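PDB 3ZIE: sepf-like protein from Archaeoglobus fulgidus, which is related to SepF, a membrane anchor for the Z ring, and probably plays a similar part in cell division in this archaeon. Local coordinates for residues 4-9 / 15-20; 32-35 / 39-42; 49-54 / 67-72. The protein carries 1 engineered substitution. One frame throughout, in Å; residues are numbered along the deposited sequence.

Interaction 1: residues 4-9 / 15-20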
# COMPACT_ATOMS: atom_id res chain seq x y z
N ARG B 4 5.05 -6.56 0.66
CA ARG B 4 6.41 -6.11 0.99
C ARG B 4 6.69 -4.70 0.46
O ARG B 4 6.17 -4.34 -0.61
CB ARG B 4 7.42 -7.11 0.46
CG ARG B 4 8.84 -7.01 1.09
CD ARG B 4 9.58 -8.36 0.95
NE ARG B 4 10.96 -8.16 1.32
CZ ARG B 4 11.95 -8.81 0.75
NH1 ARG B 4 11.69 -9.69 -0.23
NH2 ARG B 4 13.20 -8.54 1.15
N VAL B 5 7.50 -3.92 1.18
CA VAL B 5 7.82 -2.54 0.82
C VAL B 5 9.20 -2.50 0.15
O VAL B 5 10.13 -3.16 0.65
CB VAL B 5 7.71 -1.58 2.02
CG1 VAL B 5 8.26 -0.20 1.68
CG2 VAL B 5 6.23 -1.45 2.50
N ALA B 6 9.33 -1.85 -1.03
CA ALA B 6 10.68 -1.71 -1.68
C ALA B 6 11.14 -0.26 -1.61
O ALA B 6 10.35 0.63 -1.79
CB ALA B 6 10.64 -2.16 -3.16
N GLU B 7 12.43 -0.04 -1.30
CA GLU B 7 13.04 1.30 -1.32
C GLU B 7 13.83 1.34 -2.61
O GLU B 7 14.88 0.68 -2.71
CB GLU B 7 13.97 1.46 -0.11
CG GLU B 7 13.21 1.56 1.21
CD GLU B 7 12.17 2.71 1.31
OE1 GLU B 7 12.29 3.78 0.66
OE2 GLU B 7 11.20 2.60 2.09
N VAL B 8 13.26 1.97 -3.63
CA VAL B 8 13.83 1.85 -4.99
C VAL B 8 14.86 2.98 -5.14
O VAL B 8 14.48 4.17 -5.15
CB VAL B 8 12.75 1.97 -6.12
CG1 VAL B 8 13.44 1.89 -7.53
CG2 VAL B 8 11.71 0.86 -5.96
N THR B 9 16.13 2.60 -5.24
CA THR B 9 17.21 3.60 -5.39
C THR B 9 17.95 3.54 -6.74
O THR B 9 18.93 4.27 -6.95
CB THR B 9 18.26 3.43 -4.27
OG1 THR B 9 18.60 2.05 -4.17
CG2 THR B 9 17.66 3.92 -2.95
N PRO B 15 14.78 -6.77 -9.93
CA PRO B 15 14.66 -8.21 -10.03
C PRO B 15 13.99 -8.83 -8.77
O PRO B 15 13.22 -9.79 -8.90
CB PRO B 15 16.14 -8.66 -10.21
CG PRO B 15 16.77 -7.41 -10.89
CD PRO B 15 16.20 -6.35 -10.04
N GLU B 16 14.26 -8.30 -7.57
CA GLU B 16 13.57 -8.84 -6.37
C GLU B 16 12.07 -8.47 -6.33
O GLU B 16 11.28 -9.23 -5.82
CB GLU B 16 14.26 -8.42 -5.03
CG GLU B 16 13.54 -8.93 -3.74
CD GLU B 16 13.38 -10.47 -3.68
OE1 GLU B 16 14.21 -11.16 -4.29
OE2 GLU B 16 12.43 -10.99 -3.07
N ILE B 17 11.70 -7.28 -6.83
CA ILE B 17 10.26 -6.90 -6.97
C ILE B 17 9.57 -7.89 -7.90
O ILE B 17 8.46 -8.40 -7.63
CB ILE B 17 10.13 -5.45 -7.42
CG1 ILE B 17 10.66 -4.51 -6.29
CG2 ILE B 17 8.68 -5.12 -7.92
CD1 ILE B 17 10.91 -3.03 -6.80
N LYS B 18 10.25 -8.22 -9.00
CA LYS B 18 9.67 -9.17 -9.96
C LYS B 18 9.42 -10.49 -9.27
O LYS B 18 8.35 -11.09 -9.43
CB LYS B 18 10.55 -9.35 -11.21
CG LYS B 18 10.54 -8.14 -12.11
CD LYS B 18 11.55 -8.34 -13.20
CE LYS B 18 11.18 -7.51 -14.41
NZ LYS B 18 12.22 -7.75 -15.50
N ARG B 19 10.42 -10.96 -8.51
CA ARG B 19 10.33 -12.24 -7.82
C ARG B 19 9.13 -12.29 -6.85
O ARG B 19 8.40 -13.29 -6.81
CB ARG B 19 11.63 -12.57 -7.06
CG ARG B 19 12.41 -13.76 -7.60
CD ARG B 19 13.82 -13.90 -6.90
NE ARG B 19 14.83 -13.42 -7.85
CZ ARG B 19 15.68 -12.40 -7.67
NH1 ARG B 19 15.78 -11.73 -6.52
NH2 ARG B 19 16.49 -12.11 -8.68
N GLU B 20 8.93 -11.22 -6.10
CA GLU B 20 7.78 -11.15 -5.15
C GLU B 20 6.40 -11.18 -5.85
O GLU B 20 5.51 -11.93 -5.45
CB GLU B 20 7.93 -9.89 -4.25
CG GLU B 20 9.09 -10.03 -3.28
CD GLU B 20 8.76 -11.00 -2.11
OE1 GLU B 20 7.84 -11.83 -2.25
OE2 GLU B 20 9.42 -10.94 -1.06

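Interaction 2: residues 32-35 / 39-42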
# COMPACT_ATOMS: atom_id res chain seq x y z
N ALA B 32 10.73 7.69 -4.20
CA ALA B 32 11.09 9.09 -3.86
C ALA B 32 12.49 9.44 -4.29
O ALA B 32 12.74 10.56 -4.78
CB ALA B 32 10.95 9.31 -2.31
N PHE B 33 13.40 8.48 -4.09
CA PHE B 33 14.82 8.73 -4.24
C PHE B 33 15.25 9.03 -5.66
O PHE B 33 16.32 9.66 -5.88
CB PHE B 33 15.68 7.59 -3.68
CG PHE B 33 17.15 7.95 -3.56
CD1 PHE B 33 17.57 8.91 -2.62
CD2 PHE B 33 18.11 7.37 -4.43
CE1 PHE B 33 18.95 9.28 -2.51
CE2 PHE B 33 19.48 7.71 -4.32
CZ PHE B 33 19.90 8.66 -3.36
N ILE B 34 14.48 8.49 -6.62
CA ILE B 34 14.86 8.57 -8.02
C ILE B 34 13.87 9.44 -8.79
O ILE B 34 13.93 9.47 -10.02
CB ILE B 34 14.93 7.15 -8.69
CG1 ILE B 34 13.57 6.40 -8.61
CG2 ILE B 34 16.05 6.33 -8.11
CD1 ILE B 34 13.45 5.10 -9.50
N LYS B 35 12.98 10.15 -8.09
CA LYS B 35 12.04 11.03 -8.78
C LYS B 35 12.76 12.15 -9.56
O LYS B 35 12.21 12.67 -10.53
CB LYS B 35 11.01 11.64 -7.84
CG LYS B 35 9.73 10.78 -7.69
CD LYS B 35 8.63 11.56 -7.05
CE LYS B 35 7.87 12.42 -8.03
NZ LYS B 35 6.54 11.84 -8.38
N LEU B 39 15.84 9.62 -16.00
CA LEU B 39 16.20 8.54 -16.87
C LEU B 39 16.08 7.19 -16.13
O LEU B 39 15.47 6.23 -16.63
CB LEU B 39 17.58 8.75 -17.43
CG LEU B 39 18.11 7.51 -18.21
CD1 LEU B 39 17.16 6.95 -19.37
CD2 LEU B 39 19.54 7.82 -18.78
N THR B 40 16.63 7.14 -14.92
CA THR B 40 16.56 5.95 -14.11
C THR B 40 15.08 5.68 -13.76
O THR B 40 14.63 4.56 -13.88
CB THR B 40 17.35 6.16 -12.83
OG1 THR B 40 18.72 6.32 -13.19
CG2 THR B 40 17.19 4.99 -11.90
N LEU B 41 14.33 6.72 -13.43
CA LEU B 41 12.93 6.49 -13.06
C LEU B 41 12.08 5.90 -14.21
O LEU B 41 11.26 4.94 -14.05
CB LEU B 41 12.33 7.81 -12.61
CG LEU B 41 10.81 7.93 -12.54
CD1 LEU B 41 10.36 7.20 -11.31
CD2 LEU B 41 10.44 9.39 -12.47
N ASP B 42 12.28 6.48 -15.38
CA ASP B 42 11.61 5.97 -16.57
C ASP B 42 11.92 4.52 -16.86
O ASP B 42 11.00 3.79 -17.21
CB ASP B 42 11.86 6.85 -17.80
CG ASP B 42 11.25 8.20 -17.68
OD1 ASP B 42 10.40 8.42 -16.77
OD2 ASP B 42 11.60 9.06 -18.49

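Interaction 3: residues 49-54 / 67-72. Engineered in segment 67-72: M69 (natural residue Ile).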
# COMPACT_ATOMS: atom_id res chain seq x y z
N ARG B 49 5.83 -1.48 -15.18
CA ARG B 49 4.65 -1.55 -16.03
C ARG B 49 4.61 -2.79 -16.93
O ARG B 49 3.54 -3.42 -17.12
CB ARG B 49 4.50 -0.25 -16.85
CG ARG B 49 4.12 0.94 -15.92
CD ARG B 49 3.88 2.20 -16.75
NE ARG B 49 3.99 3.42 -15.95
CZ ARG B 49 3.09 3.83 -15.06
NH1 ARG B 49 1.98 3.14 -14.84
NH2 ARG B 49 3.29 4.96 -14.40
N GLN B 50 5.74 -3.15 -17.50
CA GLN B 50 5.83 -4.38 -18.29
C GLN B 50 5.55 -5.62 -17.43
O GLN B 50 4.85 -6.54 -17.86
CB GLN B 50 7.20 -4.51 -18.97
CG GLN B 50 7.24 -5.68 -20.00
CD GLN B 50 6.16 -5.56 -21.09
OE1 GLN B 50 5.30 -6.45 -21.23
NE2 GLN B 50 6.17 -4.45 -21.81
N LEU B 51 6.12 -5.65 -16.22
CA LEU B 51 5.81 -6.69 -15.22
C LEU B 51 4.31 -6.82 -14.96
O LEU B 51 3.78 -7.93 -15.03
CB LEU B 51 6.58 -6.45 -13.89
CG LEU B 51 6.32 -7.36 -12.67
CD1 LEU B 51 6.74 -8.82 -12.97
CD2 LEU B 51 7.15 -6.80 -11.52
N ALA B 52 3.64 -5.73 -14.64
CA ALA B 52 2.19 -5.76 -14.45
C ALA B 52 1.49 -6.38 -15.66
O ALA B 52 0.58 -7.20 -15.49
CB ALA B 52 1.60 -4.39 -14.16
N GLU B 53 1.91 -6.01 -16.88
CA GLU B 53 1.28 -6.57 -18.09
C GLU B 53 1.56 -8.06 -18.22
O GLU B 53 0.70 -8.87 -18.60
CB GLU B 53 1.74 -5.81 -19.35
CG GLU B 53 0.56 -5.35 -20.15
CD GLU B 53 0.95 -4.43 -21.28
OE1 GLU B 53 1.76 -4.87 -22.13
OE2 GLU B 53 0.46 -3.26 -21.32
N ASP B 54 2.78 -8.43 -17.90
CA ASP B 54 3.20 -9.82 -17.99
C ASP B 54 2.46 -10.73 -17.07
O ASP B 54 2.29 -11.89 -17.41
CB ASP B 54 4.69 -10.01 -17.70
CG ASP B 54 5.57 -9.44 -18.81
OD1 ASP B 54 5.05 -9.05 -19.87
OD2 ASP B 54 6.77 -9.35 -18.58
N VAL B 67 4.38 3.56 -5.61
CA VAL B 67 3.61 2.88 -6.64
C VAL B 67 3.19 1.55 -6.02
O VAL B 67 3.99 0.88 -5.40
CB VAL B 67 4.51 2.64 -7.89
CG1 VAL B 67 3.83 1.90 -8.90
CG2 VAL B 67 4.82 3.99 -8.54
N ILE B 68 1.94 1.16 -6.20
CA ILE B 68 1.44 -0.10 -5.66
C ILE B 68 1.40 -1.09 -6.82
O ILE B 68 0.83 -0.79 -7.88
CB ILE B 68 0.03 0.02 -5.07
CG1 ILE B 68 -0.04 1.06 -3.93
CG2 ILE B 68 -0.43 -1.35 -4.56
CD1 ILE B 68 -1.50 1.53 -3.59
N MSE B 69 1.99 -2.26 -6.62
CA MSE B 69 2.00 -3.29 -7.66
C MSE B 69 1.35 -4.54 -7.16
O MSE B 69 1.71 -5.05 -6.08
CB MSE B 69 3.47 -3.58 -8.02
CG MSE B 69 4.11 -2.29 -8.63
SE MSE B 69 5.74 -3.07 -9.17
CE MSE B 69 4.58 -3.95 -10.76
N THR B 70 0.40 -5.09 -7.93
CA THR B 70 -0.30 -6.30 -7.47
C THR B 70 -0.04 -7.49 -8.40
O THR B 70 0.23 -7.26 -9.61
CB THR B 70 -1.80 -6.10 -7.39
OG1 THR B 70 -2.29 -5.67 -8.66
CG2 THR B 70 -2.16 -5.02 -6.34
N PRO B 71 -0.15 -8.73 -7.87
CA PRO B 71 0.04 -9.89 -8.70
C PRO B 71 -1.26 -10.31 -9.39
O PRO B 71 -2.31 -9.66 -9.20
CB PRO B 71 0.43 -10.96 -7.66
CG PRO B 71 -0.49 -10.60 -6.47
CD PRO B 71 -0.32 -9.10 -6.43
N THR B 72 -1.20 -11.41 -10.14
CA THR B 72 -2.36 -11.82 -10.98
C THR B 72 -3.61 -11.88 -10.10
O THR B 72 -3.57 -12.45 -8.99
CB THR B 72 -2.10 -13.23 -11.55
OG1 THR B 72 -0.80 -13.25 -12.15
CG2 THR B 72 -3.19 -13.65 -12.62

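Interaction 1: residues 4-9 / 15-20
R4 and A6 on strand 4-7 face E20 and I17 on helix 15-20, the short segment axes running nearly antiparallel at 166° and coming within 10.1 Å. Two kinds of contact share this interface, one charged and one apolar. The charged half belongs to R4, whose CG lies anti to the backbone N (chi1 -162°) and whose chain then stays extended as far as NE, carrying the guanidinium out to the helix. There NH1 donates to OE2 of E20 at 2.7 Å and 151°, a salt bridge received on the anti lone pair and lying close to the guanidinium plane, while the carboxylate is turned almost square to that plane. A weaker bond joins the same NH1 to OE2 of E16 at 3.2 Å. E16 in turn holds NH1 of R19 through OE1 at 2.8 Å, extending the network along the helix. Strand and helix are the first two elements of a beta-alpha-beta unit completed by strand 26-30, and the apolar half packs helix against strand: CD1 of I17 rests against CB of A6 at 3.8 Å and meets CG2 of V8 at 4.1 Å. A lysine in place of R4 would probably leave E16 or E20 without its mate and forfeit the bonds that the guanidinium makes to the second subunit. Those bonds run from NE to the carbonyl O of N79 and, weakly, from NH2 to that of K80, both of that subunit, whose strand pairs in parallel with R4 and A6. OE2 of E20 also hydrogen-bonds OH of Y2.

Interaction 2: residues 32-35 / 39-42
I34, at the end of a short 3-10 turn, packs against T40 and L41 in the first turn of helix 38-55. The 3-10 turn belongs to the connection that leaves strand 26-30 for this helix, the opening half of a beta-alpha-beta crossover that returns to the sheet through strand 58-62, parallel to the first but with strand 66-70 between them. The backbone part of the contact involves no hydrogen bond between the two segments. The carbonyl O of I34 lies 3.5 Å from CB of L41, and that of K35 stands 4.2 Å from CD2 of the same leucine, so the helix side chain is laid against the carbonyl side of the departing loop. Inside the turn, K35 N bonds weakly to the O of A32.

Polar groups work at the margins. K35 points its CB away from the helix and sends NZ to a salt bridge with OE1 of E64, while OG1 of T40 makes a weak hydrogen bond to OD2 of D37. T40 turns its methyl, not OG1, toward I34.

The apolar part is carried by the buried I34, which forks between its two partners. CG2 meets CG2 of T40 at 4.2 Å. The other branch has CG1 wedged between the backbone N and the carbonyl carbon (chi1 59°), from where CD1 reaches the near side of the helix, 3.9 Å from CA of L41 and 4.2 Å from its CD1.

Interaction 3: residues 49-54 / 67-72
M69 in segment 67-72, on strand 66-70, meets L51 and A52 of helix 49-54 through a single methyl group, one point at which helix 38-55 packs on the sheet. M69 is an engineered selenomethionine where the natural protein has isoleucine, so its reach belongs to the crystallised variant. Its chain bends at the last torsion (chi3 75°), which turns CE from the sheet toward the helix. There CE touches CD2 of L51 at 3.9 Å, the two side chains crossing at about a right angle. L51 holds CG anti to the backbone N (chi1 175°) and offers that one branch to the strand.

A52, the next residue of the helix, lies near the same methyl. Its CB approaches CE of M69 no closer than 4.5 Å, and its backbone N stands 4.4 Å from CE, a looser approach; the CA atoms of A52 and M69 are 7.2 Å apart. All three residues are buried, and no hydrogen bond links the segments. Beyond them, M69 also packs on I59 of strand 58-62 and I17 of helix 14-22, A52 leans on I59 as well, and L51 reaches K18 and Y22 of helix 14-22.

Interactions 1 and 3 pack two helices on one sheet; interaction 2 packs the second helix on the loop before it. Interactions 1 and 2 have centres about 15 Å apart and meet directly: CG1 of V8 packs on CD1 of I34 at 3.8 Å, joining the residue just after strand 2-7 to that loop. Interactions 1 and 3, centres about 12 Å apart, meet where CG2 of I17 lies 3.8 Å from SE of M69 and CG of K18 lies 3.7 Å from CD2 of L51. Interactions 2 and 3 share helix 38-55 but stay about 7 Å apart at their nearest atoms. Interactions 1 and 3 both border the second subunit; interaction 2 does not.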